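Local coordinates for alpha-amylase (Eisenia fetida, PDB 6M4K), which probably hydrolyses internal alpha-1,4-glucosidic bonds of starch and related polysaccharides, as a calcium-containing enzyme of glycoside hydrolase family 13, at residues T57-Q65 against D360-G370; N105-G113 against F121-V131. One frame throughout, in Å; residues are numbered along the deposited sequence. Where two conformers were deposited one is given.

From the N terminus, the chain first reaches 57-65, in the loop between barrel strand 44-47 and helix 81-93. It then forms strand 97-102 and enters the long loop that holds contact 2. There 105-113 pairs with 121-131 and closes a short hairpin loop. The other five barrel strands follow before 360-370, in the loop between strand 356-357 and helix 389-401, returns to 57-65. Contact 1 thus closes a loop of nearly 300 residues, and contact 2 is nested inside it. Contact 1 ties the loops after the second and eighth barrel strands; contact 2 folds the loop after the third upon itself. Their nearest atoms are about 7 Å apart.

Contact 1 (T57-Q65 against D360-G370). With SO4 (sulfate ion), chain E.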
loop_
_atom_site.group_PDB
_atom_site.type_symbol
_atom_site.label_atom_id
_atom_site.label_comp_id
_atom_site.label_asym_id
_atom_site.label_seq_id
_atom_site.Cartn_x
_atom_site.Cartn_y
_atom_site.Cartn_z
ATOM N N THR A 57 18.579 -17.909 -6.459
ATOM C CA THR A 57 18.167 -19.303 -6.539
ATOM C C THR A 57 18.357 -20.064 -5.235
ATOM O O THR A 57 17.815 -21.170 -5.099
ATOM C CB THR A 57 18.879 -20.022 -7.697
ATOM O OG1 THR A 57 20.293 -19.851 -7.580
ATOM C CG2 THR A 57 18.440 -19.453 -9.033
ATOM N N ASP A 58 19.093 -19.509 -4.275
ATOM C CA ASP A 58 19.127 -20.051 -2.923
ATOM C C ASP A 58 18.730 -18.939 -1.947
ATOM O O ASP A 58 19.534 -18.050 -1.679
ATOM C CB ASP A 58 20.531 -20.556 -2.577
ATOM C CG ASP A 58 20.595 -21.170 -1.198
ATOM O OD1 ASP A 58 19.525 -21.515 -0.668
ATOM O OD2 ASP A 58 21.712 -21.321 -0.650
ATOM N N PRO A 59 17.500 -18.970 -1.419
ATOM C CA PRO A 59 16.430 -19.940 -1.675
ATOM C C PRO A 59 15.795 -19.689 -3.052
ATOM O O PRO A 59 16.128 -18.695 -3.707
ATOM C CB PRO A 59 15.443 -19.656 -0.541
ATOM C CG PRO A 59 15.568 -18.167 -0.330
ATOM C CD PRO A 59 17.035 -17.853 -0.565
ATOM N N PRO A 60 14.922 -20.578 -3.526
ATOM C CA PRO A 60 14.496 -20.487 -4.929
ATOM C C PRO A 60 13.480 -19.380 -5.176
ATOM O O PRO A 60 12.292 -19.511 -4.866
ATOM C CB PRO A 60 13.924 -21.886 -5.215
ATOM C CG PRO A 60 13.566 -22.432 -3.899
ATOM C CD PRO A 60 14.560 -21.882 -2.929
ATOM N N TYR A 61 13.957 -18.299 -5.806
ATOM C CA TYR A 61 13.154 -17.203 -6.356
ATOM C C TYR A 61 12.291 -16.516 -5.301
ATOM O O TYR A 61 11.069 -16.451 -5.440
ATOM C CB TYR A 61 12.339 -17.709 -7.544
ATOM C CG TYR A 61 13.209 -18.494 -8.514
ATOM C CD1 TYR A 61 14.072 -17.834 -9.378
ATOM C CD2 TYR A 61 13.192 -19.891 -8.546
ATOM C CE1 TYR A 61 14.877 -18.528 -10.272
ATOM C CE2 TYR A 61 13.998 -20.602 -9.440
ATOM C CZ TYR A 61 14.830 -19.911 -10.294
ATOM O OH TYR A 61 15.642 -20.596 -11.186
ATOM N N PRO A 62 12.899 -16.001 -4.236
ATOM C CA PRO A 62 12.127 -15.316 -3.193
ATOM C C PRO A 62 11.542 -13.999 -3.700
ATOM O O PRO A 62 12.023 -13.409 -4.669
ATOM C CB PRO A 62 13.187 -15.055 -2.118
ATOM C CG PRO A 62 14.449 -14.856 -2.905
ATOM C CD PRO A 62 14.350 -15.856 -4.043
ATOM N N TRP A 63 10.509 -13.509 -3.004
ATOM C CA TRP A 63 9.959 -12.208 -3.393
ATOM C C TRP A 63 11.008 -11.112 -3.253
ATOM O O TRP A 63 11.052 -10.187 -4.073
ATOM C CB TRP A 63 8.709 -11.856 -2.571
ATOM C CG TRP A 63 8.994 -11.700 -1.132
ATOM C CD1 TRP A 63 8.979 -12.684 -0.181
ATOM C CD2 TRP A 63 9.377 -10.494 -0.452
ATOM N NE1 TRP A 63 9.325 -12.168 1.039
ATOM C CE2 TRP A 63 9.576 -10.825 0.904
ATOM C CE3 TRP A 63 9.580 -9.170 -0.861
ATOM C CZ2 TRP A 63 9.958 -9.882 1.858
ATOM C CZ3 TRP A 63 9.969 -8.232 0.085
ATOM C CH2 TRP A 63 10.147 -8.592 1.430
ATOM N N TRP A 64 11.888 -11.223 -2.263
ATOM C CA TRP A 64 12.780 -10.111 -1.955
ATOM C C TRP A 64 13.899 -9.924 -2.969
ATOM O O TRP A 64 14.603 -8.908 -2.908
ATOM C CB TRP A 64 13.295 -10.170 -0.518
ATOM C CG TRP A 64 13.794 -11.487 -0.029
ATOM C CD1 TRP A 64 13.155 -12.309 0.858
ATOM C CD2 TRP A 64 15.050 -12.112 -0.324
ATOM N NE1 TRP A 64 13.927 -13.408 1.125
ATOM C CE2 TRP A 64 15.092 -13.320 0.412
ATOM C CE3 TRP A 64 16.141 -11.769 -1.126
ATOM C CZ2 TRP A 64 16.182 -14.188 0.363
ATOM C CZ3 TRP A 64 17.230 -12.652 -1.182
ATOM C CH2 TRP A 64 17.233 -13.840 -0.430
ATOM N N GLN A 65 14.089 -10.858 -3.910
ATOM C CA GLN A 65 15.068 -10.627 -4.967
ATOM C C GLN A 65 14.746 -9.359 -5.756
ATOM O O GLN A 65 15.655 -8.716 -6.294
ATOM C CB GLN A 65 15.157 -11.850 -5.895
ATOM C CG GLN A 65 13.985 -11.968 -6.832
ATOM C CD GLN A 65 13.997 -13.230 -7.684
ATOM O OE1 GLN A 65 14.945 -14.030 -7.640
ATOM N NE2 GLN A 65 12.942 -13.412 -8.468
ATOM N N ASP A 360 9.149 -16.849 5.254
ATOM C CA ASP A 360 8.794 -15.499 4.835
ATOM C C ASP A 360 9.471 -15.084 3.547
ATOM O O ASP A 360 9.189 -13.987 3.051
ATOM C CB ASP A 360 9.048 -14.472 5.954
ATOM C CG ASP A 360 10.505 -14.384 6.389
ATOM O OD1 ASP A 360 11.385 -15.037 5.791
ATOM O OD2 ASP A 360 10.780 -13.628 7.360
ATOM N N TRP A 361 10.336 -15.926 2.989
ATOM C CA TRP A 361 11.026 -15.657 1.739
ATOM C C TRP A 361 10.230 -16.095 0.522
ATOM O O TRP A 361 10.540 -15.659 -0.591
ATOM C CB TRP A 361 12.374 -16.395 1.736
ATOM C CG TRP A 361 12.243 -17.894 1.948
ATOM C CD1 TRP A 361 12.279 -18.568 3.140
ATOM C CD2 TRP A 361 12.052 -18.888 0.931
ATOM N NE1 TRP A 361 12.122 -19.927 2.922
ATOM C CE2 TRP A 361 11.986 -20.145 1.576
ATOM C CE3 TRP A 361 11.935 -18.836 -0.463
ATOM C CZ2 TRP A 361 11.799 -21.340 0.868
ATOM C CZ3 TRP A 361 11.755 -20.033 -1.167
ATOM C CH2 TRP A 361 11.696 -21.263 -0.494
ATOM N N VAL A 362 9.212 -16.936 0.711
ATOM C CA VAL A 362 8.591 -17.618 -0.416
ATOM C C VAL A 362 7.999 -16.598 -1.377
ATOM O O VAL A 362 7.299 -15.662 -0.966
ATOM C CB VAL A 362 7.553 -18.630 0.089
ATOM C CG1 VAL A 362 6.732 -19.177 -1.066
ATOM C CG2 VAL A 362 8.255 -19.781 0.841
ATOM N N GLY A 363 8.308 -16.763 -2.660
ATOM C CA GLY A 363 7.811 -15.908 -3.709
ATOM C C GLY A 363 6.393 -16.229 -4.129
ATOM O O GLY A 363 5.701 -17.060 -3.525
ATOM N N PRO A 364 5.925 -15.564 -5.179
ATOM C CA PRO A 364 4.541 -15.712 -5.609
ATOM C C PRO A 364 4.260 -17.105 -6.144
ATOM O O PRO A 364 5.190 -17.891 -6.389
ATOM C CB PRO A 364 4.424 -14.667 -6.735
ATOM C CG PRO A 364 5.796 -14.536 -7.248
ATOM C CD PRO A 364 6.672 -14.642 -6.046
ATOM N N PRO A 365 2.980 -17.429 -6.339
ATOM C CA PRO A 365 2.609 -18.719 -6.941
ATOM C C PRO A 365 3.372 -18.964 -8.229
ATOM O O PRO A 365 3.429 -18.115 -9.127
ATOM C CB PRO A 365 1.105 -18.563 -7.186
ATOM C CG PRO A 365 0.650 -17.625 -6.085
ATOM C CD PRO A 365 1.793 -16.633 -5.968
ATOM N N THR A 366 3.976 -20.144 -8.314
ATOM C CA THR A 366 4.940 -20.431 -9.356
ATOM C C THR A 366 4.881 -21.910 -9.700
ATOM O O THR A 366 4.561 -22.752 -8.852
ATOM C CB THR A 366 6.364 -20.056 -8.897
ATOM O OG1 THR A 366 7.300 -20.273 -9.959
ATOM C CG2 THR A 366 6.793 -20.873 -7.669
ATOM N N ASN A 367 5.145 -22.226 -10.946
ATOM C CA ASN A 367 5.329 -23.631 -11.264
ATOM C C ASN A 367 6.771 -24.060 -11.077
ATOM O O ASN A 367 7.080 -25.248 -11.220
ATOM C CB ASN A 367 4.816 -23.930 -12.670
ATOM C CG ASN A 367 3.313 -23.818 -12.755
ATOM O OD1 ASN A 367 2.608 -24.146 -11.801
ATOM N ND2 ASN A 367 2.813 -23.333 -13.884
ATOM N N GLY A 368 7.640 -23.132 -10.710
ATOM C CA GLY A 368 9.071 -23.340 -10.681
ATOM C C GLY A 368 9.769 -22.438 -11.679
ATOM O O GLY A 368 9.145 -21.698 -12.439
ATOM N N GLY A 369 11.096 -22.497 -11.643
ATOM C CA GLY A 369 11.891 -21.781 -12.619
ATOM C C GLY A 369 11.801 -20.275 -12.542
ATOM O O GLY A 369 12.163 -19.595 -13.505
ATOM N N GLY A 370 11.320 -19.730 -11.427
ATOM C CA GLY A 370 11.246 -18.295 -11.265
ATOM C C GLY A 370 10.120 -17.616 -12.007
ATOM O O GLY A 370 10.017 -16.383 -11.937
HETATM S S SO4 E . -0.476 -21.096 -15.041
HETATM O O1 SO4 E . -1.050 -21.326 -13.723
HETATM O O2 SO4 E . -0.108 -19.695 -15.229
HETATM O O3 SO4 E . -1.456 -21.480 -16.056
HETATM O O4 SO4 E . 0.723 -21.915 -15.189
HETATM O O HOH W 1 9.638 -18.888 -3.977
HETATM O O HOH W 2 8.022 -17.951 -6.266
HETATM O O HOH W 3 13.480 -14.149 3.999
HETATM O O HOH W 4 12.228 -14.960 -10.878
#
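Trp63 donates its indole NE1 to Asp360 O at 2.7 Å, a fairly straight bond in the plane of both the ring and the carbonyl. Its CG lies between the backbone N and the carbonyl carbon (chi1 64°), which turns the NE1 edge toward 360-370. The backbone adds a longer bond, from Trp63 N to Trp361 O at 3.2 Å. Trp361 lays one indole face against Pro59, whose CB stands 3.7 Å from the centroid of the six-membered ring. Val362 CG2 of its own segment covers the opposite face. Pro60 CD touches the ring carbon CZ3 of Trp361. Both segments are irregular loops on the rim of the GH13 TIM barrel, following its second and eighth strands. Beyond the two loops, Arg306 makes a cation-pi contact with Trp63, and the His302 ring meets it steeply inclined. Tyr61 rests one ring face on the backbone of Gly369 and Gly370, with Gly370 CA 3.5 Å from the ring centroid. In this conformer a side chain at Gly370 would probably run into Tyr61 CD1. Water joins the loops as well: one molecule accepts from Gly363 N at 2.8 Å and lies within hydrogen-bonding distance of Pro60 O. Another links Gln65 NE2 to Gly370 O. A third accepts a weak bond from Trp64 NE1 and donates to Asp360 OD1, while Asp360 OD2 is bonded to His308 NE2.

Contact 2 (N105-G113 against F121-V131); sequences NHMTGGGSG and FDGDSLQYPGV. With CA (calcium ion), chain B.
Tyr128 OH donates to Thr108 OG1 at 2.8 Å, and the threonine oxygen lies at the ring edge, in its plane. Thr108 OG1 in turn donates to Gly109 O, in the carbonyl plane and on a lone pair, so the threonine hydroxyl accepts one bond and gives another. Gly123 N meets Gly111 O at 2.8 Å. Gly111 N points almost straight at Asp124 OD1 (3.1 Å, 175°), reaching it from above the carboxylate plane. Gly113 and Phe121 exchange two backbone bonds as an antiparallel hydrogen-bonded pair, next to the non-hydrogen-bonded pair of Ser112 and Asp122. Asp122 OD1 accepts from Asp124 N, an Asx turn, and also from Ser125 N, which extends it to an Asx motif. Leu126 and Gln127 face Asp122 in a G1 beta bulge.

Phe121 has its CG between the backbone N and carbonyl carbon (chi1 74°), which folds the ring over Ser112 and Gly113. Thr108 CG2 covers the opposite face, 4.2 Å from the centroid. Met107 CB packs over a face of Tyr128, with SD farther above it in a Met-aromatic contact. Bends in the methionine chain bring CE to Val131 CG2 at 4.0 Å. Replacing Tyr128 by an alanine would probably cost Thr108 OG1 its donor and open a gap beneath Met107.

At the start of 105-113, Asn105 OD1 binds calcium at 2.4 Å, together with the backbone carbonyls of Arg161 and His204, the carboxylate of Asp170 and three waters. The backbone of Arg169 is hydrogen-bonded to that of Met107 and Thr108, and its NE to Gly123 O. The hairpin of strands 112-114 and 120-122 belongs to domain B, between barrel strand 97-102 and helix 176-192; calcium joins this domain to the barrel through Asn105 and His204.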
loop_
_atom_site.group_PDB
_atom_site.type_symbol
_atom_site.label_atom_id
_atom_site.label_comp_id
_atom_site.label_asym_id
_atom_site.label_seq_id
_atom_site.Cartn_x
_atom_site.Cartn_y
_atom_site.Cartn_z
ATOM N N ASN A 105 17.777 3.271 -3.224
ATOM C CA ASN A 105 18.747 3.396 -2.140
ATOM C C ASN A 105 19.981 2.530 -2.348
ATOM O O ASN A 105 21.055 2.861 -1.833
ATOM C CB ASN A 105 18.078 3.033 -0.813
ATOM C CG ASN A 105 19.045 3.006 0.351
ATOM O OD1 ASN A 105 19.544 4.041 0.801
ATOM N ND2 ASN A 105 19.289 1.817 0.865
ATOM N N HIS A 106 19.851 1.417 -3.065
ATOM C CA HIS A 106 20.874 0.386 -3.043
ATOM C C HIS A 106 20.776 -0.431 -4.315
ATOM O O HIS A 106 19.843 -0.294 -5.110
ATOM C CB HIS A 106 20.671 -0.499 -1.821
ATOM C CG HIS A 106 19.274 -1.015 -1.686
ATOM N ND1 HIS A 106 18.347 -0.447 -0.834
ATOM C CD2 HIS A 106 18.641 -2.036 -2.311
ATOM C CE1 HIS A 106 17.207 -1.110 -0.936
ATOM N NE2 HIS A 106 17.357 -2.078 -1.825
ATOM N N MET A 107 21.786 -1.280 -4.500
ATOM C CA MET A 107 21.774 -2.289 -5.551
ATOM C C MET A 107 21.574 -3.667 -4.922
ATOM O O MET A 107 20.540 -3.914 -4.292
ATOM C CB MET A 107 23.033 -2.178 -6.420
ATOM C CG MET A 107 23.147 -0.855 -7.167
ATOM S SD MET A 107 21.766 -0.484 -8.281
ATOM C CE MET A 107 22.124 -1.589 -9.659
ATOM N N THR A 108 22.534 -4.575 -5.057
ATOM C CA THR A 108 22.409 -5.893 -4.449
ATOM C C THR A 108 23.175 -5.949 -3.137
ATOM O O THR A 108 23.922 -5.031 -2.780
ATOM C CB THR A 108 22.958 -6.992 -5.370
ATOM O OG1 THR A 108 24.384 -6.827 -5.516
ATOM C CG2 THR A 108 22.292 -6.941 -6.722
ATOM N N GLY A 109 23.007 -7.068 -2.435
ATOM C CA GLY A 109 23.927 -7.452 -1.387
ATOM C C GLY A 109 25.210 -8.019 -1.969
ATOM O O GLY A 109 25.525 -7.847 -3.151
ATOM N N GLY A 110 25.959 -8.710 -1.116
ATOM C CA GLY A 110 27.184 -9.349 -1.553
ATOM C C GLY A 110 26.931 -10.505 -2.504
ATOM O O GLY A 110 25.809 -10.971 -2.717
ATOM N N GLY A 111 28.023 -10.991 -3.089
ATOM C CA GLY A 111 27.932 -12.068 -4.051
ATOM C C GLY A 111 27.843 -11.563 -5.474
ATOM O O GLY A 111 27.790 -10.362 -5.757
ATOM N N SER A 112 27.840 -12.507 -6.406
ATOM C CA SER A 112 27.814 -12.159 -7.814
ATOM C C SER A 112 26.818 -13.052 -8.530
ATOM O O SER A 112 26.415 -14.103 -8.027
ATOM C CB SER A 112 29.193 -12.315 -8.466
ATOM O OG SER A 112 29.514 -13.693 -8.609
ATOM N N GLY A 113 26.451 -12.622 -9.725
ATOM C CA GLY A 113 25.513 -13.371 -10.541
ATOM C C GLY A 113 25.020 -12.508 -11.675
ATOM O O GLY A 113 25.715 -11.593 -12.130
ATOM N N PHE A 121 25.947 -8.644 -11.912
ATOM C CA PHE A 121 26.155 -7.880 -10.691
ATOM C C PHE A 121 27.282 -8.515 -9.895
ATOM O O PHE A 121 27.496 -9.729 -9.951
ATOM C CB PHE A 121 24.898 -7.785 -9.796
ATOM C CG PHE A 121 24.562 -9.058 -9.054
ATOM C CD1 PHE A 121 23.730 -10.001 -9.634
ATOM C CD2 PHE A 121 25.042 -9.299 -7.772
ATOM C CE1 PHE A 121 23.396 -11.161 -8.969
ATOM C CE2 PHE A 121 24.718 -10.463 -7.104
ATOM C CZ PHE A 121 23.895 -11.402 -7.707
ATOM N N ASP A 122 27.994 -7.685 -9.141
ATOM C CA ASP A 122 28.979 -8.199 -8.205
ATOM C C ASP A 122 28.985 -7.250 -7.015
ATOM O O ASP A 122 29.551 -6.155 -7.090
ATOM C CB ASP A 122 30.351 -8.310 -8.854
ATOM C CG ASP A 122 31.308 -9.128 -8.024
ATOM O OD1 ASP A 122 31.257 -9.052 -6.783
ATOM O OD2 ASP A 122 32.110 -9.874 -8.617
ATOM N N GLY A 123 28.331 -7.668 -5.933
ATOM C CA GLY A 123 28.328 -6.874 -4.724
ATOM C C GLY A 123 29.638 -6.888 -3.977
ATOM O O GLY A 123 29.809 -6.100 -3.044
ATOM N N ASP A 124 30.560 -7.778 -4.354
ATOM C CA ASP A 124 31.870 -7.804 -3.713
ATOM C C ASP A 124 32.818 -6.790 -4.342
ATOM O O ASP A 124 33.617 -6.160 -3.636
ATOM C CB ASP A 124 32.466 -9.209 -3.791
ATOM C CG ASP A 124 31.585 -10.260 -3.128
ATOM O OD1 ASP A 124 30.785 -9.909 -2.238
ATOM O OD2 ASP A 124 31.710 -11.451 -3.479
ATOM N N SER A 125 32.760 -6.622 -5.659
ATOM C CA SER A 125 33.567 -5.620 -6.339
ATOM C C SER A 125 32.787 -4.349 -6.634
ATOM O O SER A 125 33.376 -3.387 -7.136
ATOM C CB SER A 125 34.156 -6.186 -7.636
ATOM O OG SER A 125 33.119 -6.557 -8.525
ATOM N N LEU A 126 31.480 -4.321 -6.313
ATOM C CA LEU A 126 30.622 -3.160 -6.573
ATOM C C LEU A 126 30.565 -2.821 -8.060
ATOM O O LEU A 126 30.585 -1.652 -8.446
ATOM C CB LEU A 126 31.030 -1.941 -5.742
ATOM C CG LEU A 126 30.403 -1.716 -4.369
ATOM C CD1 LEU A 126 30.309 -3.008 -3.597
ATOM C CD2 LEU A 126 31.214 -0.696 -3.593
ATOM N N GLN A 127 30.491 -3.845 -8.902
ATOM C CA GLN A 127 30.443 -3.664 -10.348
ATOM C C GLN A 127 29.060 -4.031 -10.869
ATOM O O GLN A 127 28.605 -5.173 -10.701
ATOM C CB GLN A 127 31.538 -4.481 -11.037
ATOM C CG GLN A 127 32.932 -4.011 -10.610
ATOM C CD GLN A 127 34.045 -4.665 -11.403
ATOM O OE1 GLN A 127 33.800 -5.410 -12.356
ATOM N NE2 GLN A 127 35.284 -4.386 -11.015
ATOM N N TYR A 128 28.394 -3.054 -11.498
ATOM C CA TYR A 128 27.057 -3.227 -12.071
ATOM C C TYR A 128 27.136 -2.708 -13.495
ATOM O O TYR A 128 26.736 -1.571 -13.780
ATOM C CB TYR A 128 26.005 -2.498 -11.232
ATOM C CG TYR A 128 25.952 -3.038 -9.832
ATOM C CD1 TYR A 128 26.815 -2.561 -8.851
ATOM C CD2 TYR A 128 25.069 -4.061 -9.494
ATOM C CE1 TYR A 128 26.800 -3.065 -7.578
ATOM C CE2 TYR A 128 25.042 -4.574 -8.213
ATOM C CZ TYR A 128 25.914 -4.077 -7.259
ATOM O OH TYR A 128 25.891 -4.560 -5.969
ATOM N N PRO A 129 27.676 -3.512 -14.419
ATOM C CA PRO A 129 27.947 -3.009 -15.774
ATOM C C PRO A 129 26.707 -2.658 -16.575
ATOM O O PRO A 129 26.835 -1.973 -17.596
ATOM C CB PRO A 129 28.724 -4.160 -16.430
ATOM C CG PRO A 129 29.311 -4.924 -15.284
ATOM C CD PRO A 129 28.281 -4.836 -14.190
ATOM N N GLY A 130 25.518 -3.089 -16.152
ATOM C CA GLY A 130 24.308 -2.725 -16.866
ATOM C C GLY A 130 23.836 -1.311 -16.627
ATOM O O GLY A 130 22.932 -0.854 -17.336
ATOM N N VAL A 131 24.433 -0.610 -15.667
ATOM C CA VAL A 131 24.032 0.761 -15.353
ATOM C C VAL A 131 24.783 1.815 -16.195
ATOM O O VAL A 131 24.143 2.531 -16.964
ATOM C CB VAL A 131 24.030 1.029 -13.829
ATOM C CG1 VAL A 131 23.738 2.484 -13.548
ATOM C CG2 VAL A 131 23.025 0.122 -13.124
HETATM CA CA CA B . 21.489 4.974 1.898
HETATM O O HOH W 5 21.768 5.196 -0.569
HETATM O O HOH W 6 21.392 3.492 3.996
HETATM O O HOH W 7 22.090 7.360 1.375
#